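Probable E3 ubiquitin-protein ligase HERC1 (Homo sapiens, PDB 4QT6) is probably an E3 ubiquitin ligase, whose SPRY domain, the fragment studied here, is likely to serve as a protein-interaction module. Local coordinates at residues A[69-79]-A[132-143]. Residues are numbered along the deposited sequence; the frame is centred on the assembly and turned at random. Where two conformers were deposited one is given.
With ARF (formamide), chain B; ARF (formamide), chain C.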
loop_
_atom_site.group_PDB
_atom_site.type_symbol
_atom_site.label_atom_id
_atom_site.label_comp_id
_atom_site.label_asym_id
_atom_site.label_seq_id
_atom_site.Cartn_x
_atom_site.Cartn_y
_atom_site.Cartn_z
ATOM N N HIS A 69 -3.612 10.651 1.535
ATOM C CA HIS A 69 -4.223 9.592 2.335
ATOM C C HIS A 69 -5.429 10.072 3.144
ATOM O O HIS A 69 -6.340 9.288 3.377
ATOM C CB HIS A 69 -3.204 8.851 3.217
ATOM C CG HIS A 69 -2.613 9.682 4.305
ATOM N ND1 HIS A 69 -1.734 10.714 4.060
ATOM C CD2 HIS A 69 -2.740 9.608 5.649
ATOM C CE1 HIS A 69 -1.364 11.256 5.205
ATOM N NE2 HIS A 69 -1.966 10.608 6.183
ATOM N N ARG A 70 -5.452 11.349 3.545
ATOM C CA ARG A 70 -6.548 11.884 4.356
ATOM C C ARG A 70 -7.865 12.045 3.591
ATOM O O ARG A 70 -8.937 12.057 4.209
ATOM C CB ARG A 70 -6.128 13.231 4.964
ATOM C CG ARG A 70 -4.966 13.125 5.928
ATOM C CD ARG A 70 -5.409 13.290 7.362
ATOM N NE ARG A 70 -4.301 13.045 8.283
ATOM C CZ ARG A 70 -4.358 12.276 9.369
ATOM N NH1 ARG A 70 -5.481 11.657 9.723
ATOM N NH2 ARG A 70 -3.273 12.136 10.127
ATOM N N THR A 71 -7.795 12.167 2.260
ATOM C CA THR A 71 -8.971 12.415 1.428
ATOM C C THR A 71 -9.249 11.395 0.326
ATOM O O THR A 71 -10.382 11.280 -0.125
ATOM C CB THR A 71 -8.912 13.792 0.755
ATOM O OG1 THR A 71 -7.779 13.879 -0.126
ATOM C CG2 THR A 71 -8.807 14.868 1.806
ATOM N N THR A 72 -8.224 10.658 -0.116
ATOM C CA THR A 72 -8.375 9.881 -1.330
ATOM C C THR A 72 -9.463 8.797 -1.283
ATOM O O THR A 72 -9.596 8.092 -0.304
ATOM C CB THR A 72 -7.035 9.197 -1.747
ATOM O OG1 THR A 72 -7.210 8.554 -3.011
ATOM C CG2 THR A 72 -6.571 8.227 -0.725
ATOM N N SER A 73 -10.223 8.729 -2.367
ATOM C CA SER A 73 -11.103 7.599 -2.683
ATOM C C SER A 73 -10.555 6.775 -3.851
ATOM O O SER A 73 -11.180 5.794 -4.261
ATOM C CB SER A 73 -12.513 8.122 -3.005
ATOM O OG SER A 73 -13.107 8.648 -1.815
ATOM N N ASP A 74 -9.382 7.155 -4.370
ATOM C CA ASP A 74 -8.726 6.355 -5.413
ATOM C C ASP A 74 -7.973 5.182 -4.810
ATOM O O ASP A 74 -7.762 4.171 -5.504
ATOM C CB ASP A 74 -7.766 7.205 -6.242
ATOM C CG ASP A 74 -8.481 8.129 -7.195
ATOM O OD1 ASP A 74 -9.623 7.808 -7.615
ATOM O OD2 ASP A 74 -7.876 9.163 -7.535
HETATM N N MSE A 75 -7.591 5.318 -3.548
HETATM C CA MSE A 75 -6.766 4.332 -2.837
HETATM C C MSE A 75 -7.440 3.861 -1.575
HETATM O O MSE A 75 -8.296 4.545 -0.987
HETATM C CB MSE A 75 -5.387 4.902 -2.495
HETATM C CG MSE A 75 -4.752 5.575 -3.706
HETATM SE SE MSE A 75 -2.928 6.178 -3.217
HETATM C CE MSE A 75 -2.208 6.149 -5.034
ATOM N N TRP A 76 -7.052 2.685 -1.148
ATOM C CA TRP A 76 -7.432 2.106 0.130
ATOM C C TRP A 76 -6.117 1.848 0.848
ATOM O O TRP A 76 -5.294 1.035 0.387
ATOM C CB TRP A 76 -8.171 0.780 -0.072
ATOM C CG TRP A 76 -9.615 0.856 -0.503
ATOM C CD1 TRP A 76 -10.705 0.652 0.302
ATOM C CD2 TRP A 76 -10.130 1.088 -1.817
ATOM N NE1 TRP A 76 -11.847 0.780 -0.418
ATOM C CE2 TRP A 76 -11.544 1.024 -1.725
ATOM C CE3 TRP A 76 -9.553 1.380 -3.056
ATOM C CZ2 TRP A 76 -12.364 1.226 -2.826
ATOM C CZ3 TRP A 76 -10.382 1.569 -4.152
ATOM C CH2 TRP A 76 -11.774 1.475 -4.029
ATOM N N LEU A 77 -5.876 2.546 1.951
ATOM C CA LEU A 77 -4.530 2.635 2.498
ATOM C C LEU A 77 -4.449 2.275 3.962
ATOM O O LEU A 77 -5.384 2.504 4.740
ATOM C CB LEU A 77 -3.970 4.034 2.298
ATOM C CG LEU A 77 -3.786 4.481 0.864
ATOM C CD1 LEU A 77 -3.442 5.965 0.800
ATOM C CD2 LEU A 77 -2.718 3.644 0.166
ATOM N N TYR A 78 -3.284 1.770 4.339
ATOM C CA TYR A 78 -2.963 1.298 5.681
ATOM C C TYR A 78 -1.631 1.956 6.060
ATOM O O TYR A 78 -0.598 1.805 5.385
ATOM C CB TYR A 78 -2.933 -0.250 5.666
ATOM C CG TYR A 78 -2.480 -1.012 6.881
ATOM C CD1 TYR A 78 -2.713 -0.532 8.163
ATOM C CD2 TYR A 78 -1.916 -2.288 6.750
ATOM C CE1 TYR A 78 -2.296 -1.259 9.273
ATOM C CE2 TYR A 78 -1.514 -3.023 7.854
ATOM C CZ TYR A 78 -1.725 -2.507 9.118
ATOM O OH TYR A 78 -1.304 -3.252 10.212
ATOM N N ARG A 79 -1.680 2.737 7.136
ATOM C CA ARG A 79 -0.593 3.649 7.516
ATOM C C ARG A 79 0.375 3.039 8.539
ATOM O O ARG A 79 -0.045 2.585 9.627
ATOM C CB ARG A 79 -1.230 4.933 8.063
ATOM C CG ARG A 79 -0.280 6.020 8.509
ATOM C CD ARG A 79 -1.084 7.245 8.921
ATOM N NE ARG A 79 -0.282 8.256 9.600
ATOM C CZ ARG A 79 -0.768 9.163 10.452
ATOM N NH1 ARG A 79 -2.074 9.190 10.751
ATOM N NH2 ARG A 79 0.059 10.039 11.012
ATOM N N ASP A 132 -15.306 -0.957 -4.296
ATOM C CA ASP A 132 -16.147 -0.649 -5.443
ATOM C C ASP A 132 -15.396 -0.189 -6.693
ATOM O O ASP A 132 -15.875 0.631 -7.458
ATOM C CB ASP A 132 -17.216 0.372 -5.014
ATOM C CG ASP A 132 -16.628 1.712 -4.554
ATOM O OD1 ASP A 132 -15.383 1.887 -4.532
ATOM O OD2 ASP A 132 -17.431 2.609 -4.199
ATOM N N ALA A 133 -14.190 -0.729 -6.893
ATOM C CA ALA A 133 -13.463 -0.545 -8.151
ATOM C C ALA A 133 -13.469 -1.814 -8.971
ATOM O O ALA A 133 -13.504 -2.913 -8.417
ATOM C CB ALA A 133 -12.038 -0.119 -7.894
ATOM N N ALA A 134 -13.455 -1.642 -10.291
ATOM C CA ALA A 134 -13.416 -2.753 -11.203
ATOM C C ALA A 134 -12.031 -3.361 -11.306
ATOM O O ALA A 134 -11.913 -4.578 -11.512
ATOM C CB ALA A 134 -13.872 -2.330 -12.579
ATOM N N GLU A 135 -11.004 -2.520 -11.231
ATOM C CA GLU A 135 -9.630 -2.998 -11.335
ATOM C C GLU A 135 -8.775 -2.272 -10.308
ATOM O O GLU A 135 -8.844 -1.046 -10.181
ATOM C CB GLU A 135 -9.082 -2.761 -12.734
ATOM C CG GLU A 135 -7.645 -3.243 -12.926
ATOM C CD GLU A 135 -7.264 -3.544 -14.354
ATOM O OE1 GLU A 135 -7.962 -3.128 -15.290
ATOM O OE2 GLU A 135 -6.234 -4.244 -14.539
ATOM N N LEU A 136 -7.960 -3.028 -9.584
ATOM C CA LEU A 136 -7.142 -2.462 -8.509
ATOM C C LEU A 136 -5.722 -2.961 -8.595
ATOM O O LEU A 136 -5.463 -4.100 -9.015
ATOM C CB LEU A 136 -7.716 -2.748 -7.118
ATOM C CG LEU A 136 -8.982 -1.944 -6.799
ATOM C CD1 LEU A 136 -9.649 -2.455 -5.525
ATOM C CD2 LEU A 136 -8.633 -0.469 -6.665
ATOM N N TYR A 137 -4.799 -2.080 -8.219
ATOM C CA TYR A 137 -3.373 -2.408 -8.248
ATOM C C TYR A 137 -2.817 -2.290 -6.853
ATOM O O TYR A 137 -3.059 -1.306 -6.175
ATOM C CB TYR A 137 -2.590 -1.434 -9.131
ATOM C CG TYR A 137 -3.035 -1.385 -10.554
ATOM C CD1 TYR A 137 -4.187 -0.666 -10.924
ATOM C CD2 TYR A 137 -2.327 -2.037 -11.540
ATOM C CE1 TYR A 137 -4.607 -0.640 -12.239
ATOM C CE2 TYR A 137 -2.757 -2.006 -12.859
ATOM C CZ TYR A 137 -3.884 -1.291 -13.190
ATOM O OH TYR A 137 -4.276 -1.272 -14.518
ATOM N N PRO A 138 -2.015 -3.269 -6.420
ATOM C CA PRO A 138 -1.174 -3.040 -5.233
ATOM C C PRO A 138 -0.422 -1.716 -5.319
ATOM O O PRO A 138 0.035 -1.334 -6.405
ATOM C CB PRO A 138 -0.214 -4.234 -5.253
ATOM C CG PRO A 138 -0.980 -5.300 -5.952
ATOM C CD PRO A 138 -1.797 -4.613 -7.004
ATOM N N CYS A 139 -0.342 -0.990 -4.211
ATOM C CA CYS A 139 0.315 0.325 -4.194
ATOM C C CYS A 139 0.950 0.668 -2.885
ATOM O O CYS A 139 0.634 0.109 -1.857
ATOM C CB CYS A 139 -0.659 1.444 -4.543
ATOM S SG CYS A 139 -1.875 1.823 -3.281
ATOM N N VAL A 140 1.842 1.643 -2.968
ATOM C CA VAL A 140 2.525 2.234 -1.836
ATOM C C VAL A 140 2.425 3.730 -2.043
ATOM O O VAL A 140 2.531 4.208 -3.178
ATOM C CB VAL A 140 3.999 1.777 -1.809
ATOM C CG1 VAL A 140 4.780 2.504 -0.738
ATOM C CG2 VAL A 140 4.070 0.272 -1.616
HETATM N N MSE A 141 2.206 4.469 -0.957
HETATM C CA MSE A 141 2.181 5.939 -1.001
HETATM C C MSE A 141 3.066 6.450 0.110
HETATM O O MSE A 141 3.099 5.849 1.181
HETATM C CB MSE A 141 0.716 6.358 -0.831
HETATM C CG MSE A 141 0.386 7.837 -1.005
HETATM SE SE MSE A 141 0.634 8.895 0.648
HETATM C CE MSE A 141 0.251 7.566 2.042
ATOM N N PHE A 142 3.774 7.549 -0.136
ATOM C CA PHE A 142 4.578 8.201 0.880
ATOM C C PHE A 142 4.084 9.627 1.094
ATOM O O PHE A 142 3.970 10.384 0.130
ATOM C CB PHE A 142 6.035 8.236 0.434
ATOM C CG PHE A 142 6.610 6.891 0.084
ATOM C CD1 PHE A 142 6.893 5.947 1.076
ATOM C CD2 PHE A 142 6.910 6.583 -1.245
ATOM C CE1 PHE A 142 7.429 4.719 0.740
ATOM C CE2 PHE A 142 7.453 5.341 -1.585
ATOM C CZ PHE A 142 7.699 4.419 -0.590
ATOM N N TYR A 143 3.785 9.972 2.345
ATOM C CA TYR A 143 3.313 11.329 2.671
ATOM C C TYR A 143 4.382 12.186 3.296
ATOM O O TYR A 143 4.127 13.361 3.621
ATOM C CB TYR A 143 2.046 11.317 3.537
ATOM C CG TYR A 143 2.164 10.562 4.832
ATOM C CD1 TYR A 143 2.721 11.153 5.955
ATOM C CD2 TYR A 143 1.728 9.250 4.940
ATOM C CE1 TYR A 143 2.848 10.463 7.131
ATOM C CE2 TYR A 143 1.838 8.549 6.129
ATOM C CZ TYR A 143 2.372 9.167 7.233
ATOM O OH TYR A 143 2.463 8.478 8.408
HETATM N N ARF B . 5.076 9.977 11.225
HETATM C C ARF B . 3.790 10.310 11.318
HETATM O O ARF B . 2.987 9.947 10.472
HETATM N N ARF C . -2.740 -5.748 10.535
HETATM C C ARF C . -3.255 -6.266 11.656
HETATM O O ARF C . -3.192 -5.629 12.700
#
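Polar contacts gather where R79 meets Y143. R79 NE donates to Y143 OH at 3.0 Å, with an N-H...O angle of 160° and the oxygen close to the guanidinium plane. That plane stands nearly perpendicular to the phenol ring. The R79 chain is extended from CG to NE, with CG anti to the backbone N (chi1 -180°), which carries the head out to the hydroxyl. Y143 OH in turn donates to O of a bound formamide at 2.6 Å, and R79 NH2 donates a nearly linear hydrogen bond to the same oxygen, which therefore has two donors from this contact. E53 and N52 also bond this formamide, and R79 NH1 is held by Y86. At the far end D132 OD1, salt-bridged to R61, sits at the edge of the W76 ring, 3.5 Å from W76 CZ2, with the carboxylate steeply turned to the indole.

Aromatic stacking comes next: the H69 and Y143 rings form an offset stack, centroids 4.5 Å apart and planes 27° from parallel, with R70 CG over the other face of the imidazole. A leucine in place of Y143 would probably leave R79 NE without its acceptor, deprive the formamide of one donor and take the stacking ring from one face of the H69 imidazole.

Strands 75-79 and 137-142 belong to one antiparallel sheet of the SPRY beta-sandwich but are not neighbours in it: strand 55-60 runs between them, and their axes come no closer than 8.4 Å, so side chains make the contact.

Apolar contacts follow the strands. L77 CD2 lies 4.0 Å from C139 SG. Further along, L136 CD2 approaches W76 CZ3 obliquely and A133 CB lies near W76 CH2. H87 stacks on W76.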